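Local coordinates for protein aminoglycoside N(3)-acetyltransferase (Streptomyces griseus, PDB 7LAP) that probably transfers an acetyl group to the 3-amino group of aminoglycoside antibiotics, a modification that confers resistance, at residues Thr78-Pro86 with His104-Glu115; His155-Pro163 with Arg220-Glu228. All coordinates share one frame; numbering follows the deposited sequence.

Contact 1 (Thr78-Pro86 with His104-Glu115)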
# COMPACT_ATOMS: atom_id res chain seq x y z
N THR B 78 -3.56 13.82 2.51
CA THR B 78 -4.46 13.34 3.54
C THR B 78 -4.29 11.83 3.60
O THR B 78 -4.28 11.17 2.56
CB THR B 78 -5.90 13.78 3.26
OG1 THR B 78 -6.76 13.18 4.23
CG2 THR B 78 -6.40 13.32 1.88
N CYS B 79 -4.04 11.29 4.80
CA CYS B 79 -3.82 9.85 5.02
C CYS B 79 -5.00 9.14 5.68
O CYS B 79 -5.55 8.16 5.13
CB CYS B 79 -2.58 9.64 5.92
SG CYS B 79 -1.05 10.02 5.12
N GLY B 80 -5.41 9.57 6.87
CA GLY B 80 -6.37 8.76 7.63
C GLY B 80 -5.76 7.43 8.03
O GLY B 80 -4.56 7.22 7.97
N TRP B 81 -6.63 6.51 8.44
CA TRP B 81 -6.23 5.21 9.00
C TRP B 81 -7.13 4.13 8.42
O TRP B 81 -8.32 4.08 8.75
CB TRP B 81 -6.33 5.22 10.52
CG TRP B 81 -5.90 3.98 11.21
CD1 TRP B 81 -5.15 2.94 10.68
CD2 TRP B 81 -6.21 3.60 12.55
NE1 TRP B 81 -4.99 1.95 11.62
CE2 TRP B 81 -5.62 2.34 12.78
CE3 TRP B 81 -6.90 4.24 13.61
CZ2 TRP B 81 -5.70 1.69 14.02
CZ3 TRP B 81 -7.00 3.57 14.84
CH2 TRP B 81 -6.41 2.31 15.03
N ASN B 82 -6.57 3.26 7.56
CA ASN B 82 -7.39 2.26 6.87
C ASN B 82 -8.01 1.27 7.83
O ASN B 82 -9.12 0.79 7.59
CB ASN B 82 -6.58 1.48 5.83
CG ASN B 82 -7.48 0.77 4.85
OD1 ASN B 82 -8.10 1.40 4.00
ND2 ASN B 82 -7.60 -0.55 5.00
N ASP B 83 -7.32 0.92 8.89
CA ASP B 83 -7.76 -0.18 9.75
C ASP B 83 -8.25 0.31 11.11
O ASP B 83 -8.11 -0.39 12.11
CB ASP B 83 -6.63 -1.18 9.88
CG ASP B 83 -6.18 -1.67 8.51
OD1 ASP B 83 -7.04 -2.22 7.83
OD2 ASP B 83 -5.04 -1.41 8.08
N ALA B 84 -8.82 1.52 11.15
CA ALA B 84 -9.43 2.03 12.37
C ALA B 84 -10.66 1.19 12.72
O ALA B 84 -11.30 0.64 11.83
CB ALA B 84 -9.84 3.48 12.18
N PRO B 85 -11.01 1.08 14.00
CA PRO B 85 -12.30 0.50 14.34
C PRO B 85 -13.41 1.35 13.76
O PRO B 85 -13.28 2.58 13.69
CB PRO B 85 -12.32 0.52 15.88
CG PRO B 85 -11.44 1.66 16.25
CD PRO B 85 -10.33 1.63 15.19
N PRO B 86 -14.49 0.74 13.28
CA PRO B 86 -15.58 1.54 12.71
C PRO B 86 -16.20 2.46 13.77
O PRO B 86 -16.18 2.15 14.96
CB PRO B 86 -16.59 0.48 12.25
CG PRO B 86 -16.30 -0.73 13.13
CD PRO B 86 -14.81 -0.69 13.36
N HIS B 104 -8.16 -4.24 19.65
CA HIS B 104 -7.84 -3.42 18.49
C HIS B 104 -6.59 -2.58 18.76
O HIS B 104 -6.56 -1.80 19.72
CB HIS B 104 -8.99 -2.51 18.11
CG HIS B 104 -8.88 -1.97 16.72
ND1 HIS B 104 -9.63 -2.44 15.67
CD2 HIS B 104 -8.07 -1.01 16.20
CE1 HIS B 104 -9.32 -1.78 14.57
NE2 HIS B 104 -8.37 -0.91 14.86
N PRO B 105 -5.54 -2.71 17.95
CA PRO B 105 -4.31 -1.97 18.24
C PRO B 105 -4.48 -0.46 18.10
O PRO B 105 -5.37 0.03 17.40
CB PRO B 105 -3.32 -2.51 17.19
CG PRO B 105 -4.23 -2.95 16.03
CD PRO B 105 -5.49 -3.45 16.68
N ALA B 106 -3.62 0.27 18.81
CA ALA B 106 -3.61 1.72 18.74
C ALA B 106 -3.15 2.20 17.37
O ALA B 106 -2.28 1.59 16.74
CB ALA B 106 -2.65 2.29 19.78
N PHE B 107 -3.69 3.34 16.95
CA PHE B 107 -3.11 4.07 15.83
C PHE B 107 -1.62 4.30 16.07
O PHE B 107 -1.18 4.59 17.19
CB PHE B 107 -3.84 5.41 15.63
CG PHE B 107 -3.24 6.25 14.52
CD1 PHE B 107 -3.46 5.94 13.17
CD2 PHE B 107 -2.46 7.36 14.82
CE1 PHE B 107 -2.93 6.74 12.15
CE2 PHE B 107 -1.92 8.15 13.79
CZ PHE B 107 -2.14 7.84 12.47
N ASP B 108 -0.83 4.12 15.02
CA ASP B 108 0.62 4.35 15.05
C ASP B 108 1.04 5.15 13.82
O ASP B 108 1.00 4.61 12.69
CB ASP B 108 1.37 3.01 15.10
CG ASP B 108 2.87 3.20 15.22
OD1 ASP B 108 3.32 4.36 15.22
OD2 ASP B 108 3.61 2.19 15.34
N PRO B 109 1.50 6.39 13.98
CA PRO B 109 1.81 7.22 12.80
C PRO B 109 2.87 6.60 11.90
O PRO B 109 2.87 6.90 10.69
CB PRO B 109 2.29 8.54 13.41
CG PRO B 109 1.70 8.58 14.78
CD PRO B 109 1.72 7.13 15.24
N ARG B 110 3.78 5.77 12.45
CA ARG B 110 4.83 5.20 11.61
C ARG B 110 4.32 4.07 10.72
O ARG B 110 4.75 3.94 9.57
CB ARG B 110 5.99 4.68 12.47
CG ARG B 110 7.10 3.92 11.68
CD ARG B 110 8.00 4.91 10.92
NE ARG B 110 9.12 4.28 10.21
CZ ARG B 110 10.02 4.96 9.49
NH1 ARG B 110 9.94 6.28 9.39
NH2 ARG B 110 11.01 4.32 8.86
N THR B 111 3.40 3.24 11.24
CA THR B 111 3.05 2.01 10.54
C THR B 111 1.58 1.89 10.13
O THR B 111 1.30 1.12 9.21
CB THR B 111 3.40 0.78 11.41
OG1 THR B 111 2.68 0.84 12.64
CG2 THR B 111 4.91 0.73 11.71
N SER B 112 0.65 2.59 10.79
CA SER B 112 -0.75 2.47 10.39
C SER B 112 -0.94 2.97 8.97
O SER B 112 -0.56 4.10 8.64
CB SER B 112 -1.66 3.28 11.32
OG SER B 112 -1.49 2.83 12.63
N GLU B 113 -1.53 2.12 8.12
CA GLU B 113 -1.67 2.48 6.72
C GLU B 113 -2.73 3.53 6.52
O GLU B 113 -3.73 3.60 7.25
CB GLU B 113 -2.01 1.26 5.86
CG GLU B 113 -1.02 0.18 6.08
CD GLU B 113 -1.55 -1.17 5.68
OE1 GLU B 113 -2.36 -1.23 4.72
OE2 GLU B 113 -1.16 -2.14 6.36
N ALA B 114 -2.48 4.37 5.52
CA ALA B 114 -3.46 5.34 5.09
C ALA B 114 -4.70 4.64 4.55
O ALA B 114 -4.68 3.45 4.25
CB ALA B 114 -2.88 6.26 4.01
N GLU B 115 -5.80 5.39 4.47
CA GLU B 115 -7.02 4.85 3.90
C GLU B 115 -6.79 4.46 2.45
O GLU B 115 -6.24 5.24 1.67
CB GLU B 115 -8.15 5.87 4.01
CG GLU B 115 -9.09 5.61 5.19
CD GLU B 115 -9.69 6.88 5.78
OE1 GLU B 115 -10.21 7.71 5.02
OE2 GLU B 115 -9.67 7.04 7.03
O HOH W 1 -8.35 10.47 4.45
O HOH W 2 -2.76 -0.37 9.39
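Trp81 packs one indole face against Phe107 and the other against its own chain. Its CG lies anti to the backbone N (chi1 -178°), which lays the indole alongside 104-115. Phe107 CB sits 3.9 Å from the centroid of the Trp81 six-membered ring, over the face, a CH-pi contact. The phenyl edge points at the five-membered ring in an edge-to-face pair with planes at 64°. Asp83 C and Ala84 CA lie over the opposite face, toward its rim, and Pro105 O approaches the edge in plane, 3.4 Å from Trp81 CH2. Beside this cluster, Pro85 CD sits 3.6 Å from the centroid of the His104 ring, over its face. Two nearly straight backbone bonds, Glu115 N to Cys79 O (2.9 Å) and Asn82 N to Glu113 O (2.9 Å), fix the pairing of the loops.

The acidic side is looser. Asp83 OD2 and Glu113 OE1 stand 4.3 Å apart, and water 2 bridges Asp83 OD2 to Glu113 N. Glu115 OE2 reaches Trp81 N only weakly, at 3.4 Å.

Both Asp83 and Glu113 form salt bridges to Arg120 of the second subunit, which probably offsets their mutual repulsion. The chemistry thus divides into a buried aromatic cluster, flanked by backbone bonds, and a carboxylate pair that ties these loops into the dimer interface.

Contact 2 (His155-Pro163 with Arg220-Glu228)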
# COMPACT_ATOMS: atom_id res chain seq x y z
N HIS B 155 -1.49 17.61 16.06
CA HIS B 155 -2.83 17.64 15.46
C HIS B 155 -3.90 17.67 16.56
O HIS B 155 -3.92 16.78 17.43
CB HIS B 155 -3.03 16.43 14.58
CG HIS B 155 -4.12 16.58 13.56
ND1 HIS B 155 -4.00 16.11 12.27
CD2 HIS B 155 -5.36 17.14 13.64
CE1 HIS B 155 -5.11 16.36 11.60
NE2 HIS B 155 -5.95 16.99 12.41
N PRO B 156 -4.79 18.67 16.57
CA PRO B 156 -5.78 18.78 17.66
C PRO B 156 -6.70 17.58 17.66
O PRO B 156 -7.25 17.20 16.62
CB PRO B 156 -6.54 20.06 17.32
CG PRO B 156 -5.62 20.83 16.45
CD PRO B 156 -4.88 19.81 15.64
N TRP B 157 -6.89 17.01 18.85
CA TRP B 157 -7.69 15.79 18.96
C TRP B 157 -9.13 16.03 18.52
O TRP B 157 -9.65 15.34 17.63
CB TRP B 157 -7.67 15.26 20.39
CG TRP B 157 -6.34 14.77 20.89
CD1 TRP B 157 -5.74 15.07 22.10
CD2 TRP B 157 -5.48 13.81 20.25
NE1 TRP B 157 -4.55 14.39 22.22
CE2 TRP B 157 -4.36 13.63 21.09
CE3 TRP B 157 -5.53 13.14 19.02
CZ2 TRP B 157 -3.32 12.77 20.75
CZ3 TRP B 157 -4.49 12.30 18.70
CH2 TRP B 157 -3.40 12.12 19.56
N ASP B 158 -9.79 16.99 19.15
CA ASP B 158 -11.17 17.36 18.86
C ASP B 158 -11.19 18.53 17.90
O ASP B 158 -10.24 19.31 17.83
CB ASP B 158 -11.91 17.73 20.14
CG ASP B 158 -12.07 16.55 21.07
OD1 ASP B 158 -12.80 15.63 20.69
OD2 ASP B 158 -11.48 16.56 22.17
N ASP B 159 -12.30 18.68 17.18
CA ASP B 159 -12.36 19.61 16.06
C ASP B 159 -11.08 19.52 15.22
O ASP B 159 -10.39 20.53 15.02
CB ASP B 159 -12.60 21.04 16.56
CG ASP B 159 -13.29 21.93 15.52
OD1 ASP B 159 -13.99 21.39 14.62
OD2 ASP B 159 -13.15 23.18 15.59
N PRO B 160 -10.70 18.34 14.74
CA PRO B 160 -9.43 18.22 14.01
C PRO B 160 -9.42 18.87 12.61
O PRO B 160 -8.37 18.83 11.95
CB PRO B 160 -9.23 16.71 13.89
CG PRO B 160 -10.65 16.18 13.79
CD PRO B 160 -11.48 17.09 14.70
N HIS B 161 -10.52 19.42 12.12
CA HIS B 161 -10.51 20.22 10.89
C HIS B 161 -10.62 21.71 11.18
O HIS B 161 -10.79 22.49 10.23
CB HIS B 161 -11.65 19.82 9.95
CG HIS B 161 -11.58 18.42 9.47
ND1 HIS B 161 -12.34 17.41 10.03
CD2 HIS B 161 -10.85 17.85 8.48
CE1 HIS B 161 -12.08 16.27 9.40
NE2 HIS B 161 -11.19 16.51 8.45
N GLY B 162 -10.55 22.12 12.44
CA GLY B 162 -10.91 23.46 12.80
C GLY B 162 -9.73 24.40 12.96
O GLY B 162 -8.65 24.23 12.37
N PRO B 163 -9.92 25.37 13.86
CA PRO B 163 -9.02 26.49 14.08
C PRO B 163 -7.60 26.09 14.38
O PRO B 163 -6.71 26.82 13.95
CB PRO B 163 -9.64 27.19 15.30
CG PRO B 163 -11.08 26.83 15.25
CD PRO B 163 -11.10 25.42 14.73
N ARG B 220 -9.73 6.94 23.39
CA ARG B 220 -10.08 8.34 23.53
C ARG B 220 -11.36 8.59 22.76
O ARG B 220 -11.59 7.98 21.71
CB ARG B 220 -8.96 9.27 23.01
CG ARG B 220 -9.14 10.71 23.43
CD ARG B 220 -7.96 11.62 23.10
NE ARG B 220 -8.18 12.98 23.61
CZ ARG B 220 -9.15 13.82 23.21
NH1 ARG B 220 -10.00 13.48 22.23
NH2 ARG B 220 -9.25 15.02 23.77
N THR B 221 -12.19 9.48 23.28
CA THR B 221 -13.39 9.93 22.58
C THR B 221 -13.07 11.20 21.81
O THR B 221 -12.39 12.09 22.33
CB THR B 221 -14.53 10.19 23.58
OG1 THR B 221 -14.94 8.95 24.16
CG2 THR B 221 -15.71 10.84 22.91
N PHE B 222 -13.55 11.28 20.57
CA PHE B 222 -13.25 12.36 19.66
C PHE B 222 -14.54 13.01 19.19
O PHE B 222 -15.54 12.33 18.96
CB PHE B 222 -12.47 11.87 18.43
CG PHE B 222 -11.14 11.30 18.76
CD1 PHE B 222 -11.02 9.95 19.09
CD2 PHE B 222 -10.01 12.11 18.80
CE1 PHE B 222 -9.79 9.41 19.42
CE2 PHE B 222 -8.77 11.57 19.12
CZ PHE B 222 -8.65 10.21 19.44
N ARG B 223 -14.49 14.33 19.01
CA ARG B 223 -15.58 15.07 18.42
C ARG B 223 -15.08 15.77 17.17
O ARG B 223 -13.97 16.32 17.18
CB ARG B 223 -16.15 16.10 19.40
CG ARG B 223 -17.30 16.90 18.82
CD ARG B 223 -17.80 17.89 19.82
NE ARG B 223 -18.47 19.03 19.19
CZ ARG B 223 -19.79 19.12 19.00
NH1 ARG B 223 -20.59 18.12 19.37
NH2 ARG B 223 -20.30 20.21 18.45
N ASP B 224 -15.89 15.76 16.12
CA ASP B 224 -15.53 16.33 14.82
C ASP B 224 -16.83 16.73 14.13
O ASP B 224 -17.92 16.35 14.56
CB ASP B 224 -14.72 15.31 13.98
CG ASP B 224 -14.11 15.91 12.69
OD1 ASP B 224 -13.99 17.16 12.58
OD2 ASP B 224 -13.72 15.13 11.79
N ILE B 225 -16.72 17.52 13.06
CA ILE B 225 -17.86 17.60 12.14
C ILE B 225 -18.01 16.27 11.41
O ILE B 225 -17.08 15.46 11.32
CB ILE B 225 -17.71 18.76 11.14
CG1 ILE B 225 -16.38 18.64 10.40
CG2 ILE B 225 -17.82 20.10 11.84
CD1 ILE B 225 -16.49 18.81 8.88
N ASP B 226 -19.21 16.04 10.89
CA ASP B 226 -19.51 14.80 10.18
C ASP B 226 -18.84 14.87 8.81
O ASP B 226 -19.43 15.30 7.81
CB ASP B 226 -21.02 14.60 10.07
CG ASP B 226 -21.39 13.28 9.43
OD1 ASP B 226 -20.56 12.68 8.71
OD2 ASP B 226 -22.53 12.83 9.65
N SER B 227 -17.58 14.46 8.76
CA SER B 227 -16.82 14.56 7.52
C SER B 227 -17.08 13.40 6.59
O SER B 227 -16.32 13.21 5.63
CB SER B 227 -15.32 14.68 7.81
OG SER B 227 -14.76 13.43 8.20
N GLU B 228 -18.11 12.61 6.86
CA GLU B 228 -18.48 11.47 6.03
C GLU B 228 -19.75 11.73 5.24
O GLU B 228 -19.79 11.46 4.03
CB GLU B 228 -18.63 10.22 6.89
CG GLU B 228 -18.98 8.97 6.11
CD GLU B 228 -18.77 7.70 6.92
OE1 GLU B 228 -17.61 7.45 7.32
OE2 GLU B 228 -19.75 6.96 7.15
O HOH W 3 -14.28 14.18 22.60
O HOH W 4 -13.18 19.77 12.83
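With chi1 at -66°, Asp158 sets its carboxylate beside its own backbone N, where it can face the strand; Arg220, extended from CG to NE with chi1 -166°, reaches out to meet it. The two oxygens divide the work. Asp158 OD2 takes Arg220 NH2 at 3.1 Å in a salt bridge, from the syn side but out of the carboxylate plane, with a weaker bond from NH1. Asp158 OD1 accepts Arg223 N at 2.7 Å, and water 3 donates to the same oxygen. The guanidinium meets the acid at its edge while Trp157 CB lies over its face. The Trp157 ring and guanidinium planes are 27° apart, and Arg220 NE passes over the indole, 3.5 Å from Trp157 CD1. Phe222 CE2 packs obliquely at 3.6 Å from Trp157 CE3.

Further along, Asp159 N bonds Arg223 O at 2.9 Å, and a type I turn from Asp159 to Gly162 presents His161 to Asp224. His161 ND1 donates to the syn lone pair of Asp224 OD1 at 3.0 Å, with ring and carboxylate nearly coplanar. Water 4 also donates to Asp224 OD1 while accepting from His161 N, so it links the turn to the strand.

Strand 216-225 pairs through its backbone with strand 204-213, forming a two-stranded hairpin. The loop 155-163, between helices 148-152 and 166-172, joins it to the body of the fold: His161 touches Leu167 of helix 166-172 and Ala195 of helix 189-196.

How the contacts relate
Contacts 1 and 2 follow one another along the chain, the first closing before the second opens. Their centres are about 16 Å apart and their nearest atoms about 7 Å, so they do not touch; each centre lies about 15 Å from that of the chain. Intervening residues connect them: Pro137 packs on Phe107 of contact 1 and on Trp157 and Phe222 of contact 2. The hairpin of strands 204-213 and 216-225 is also shared, since Pro210 touches His104 and Pro85, while Gln209 touches Ala84 and Pro85 and pairs through its backbone with Arg220. They differ in assembly: contact 1 meets the second subunit, whereas no other chain of the assembly touches contact 2.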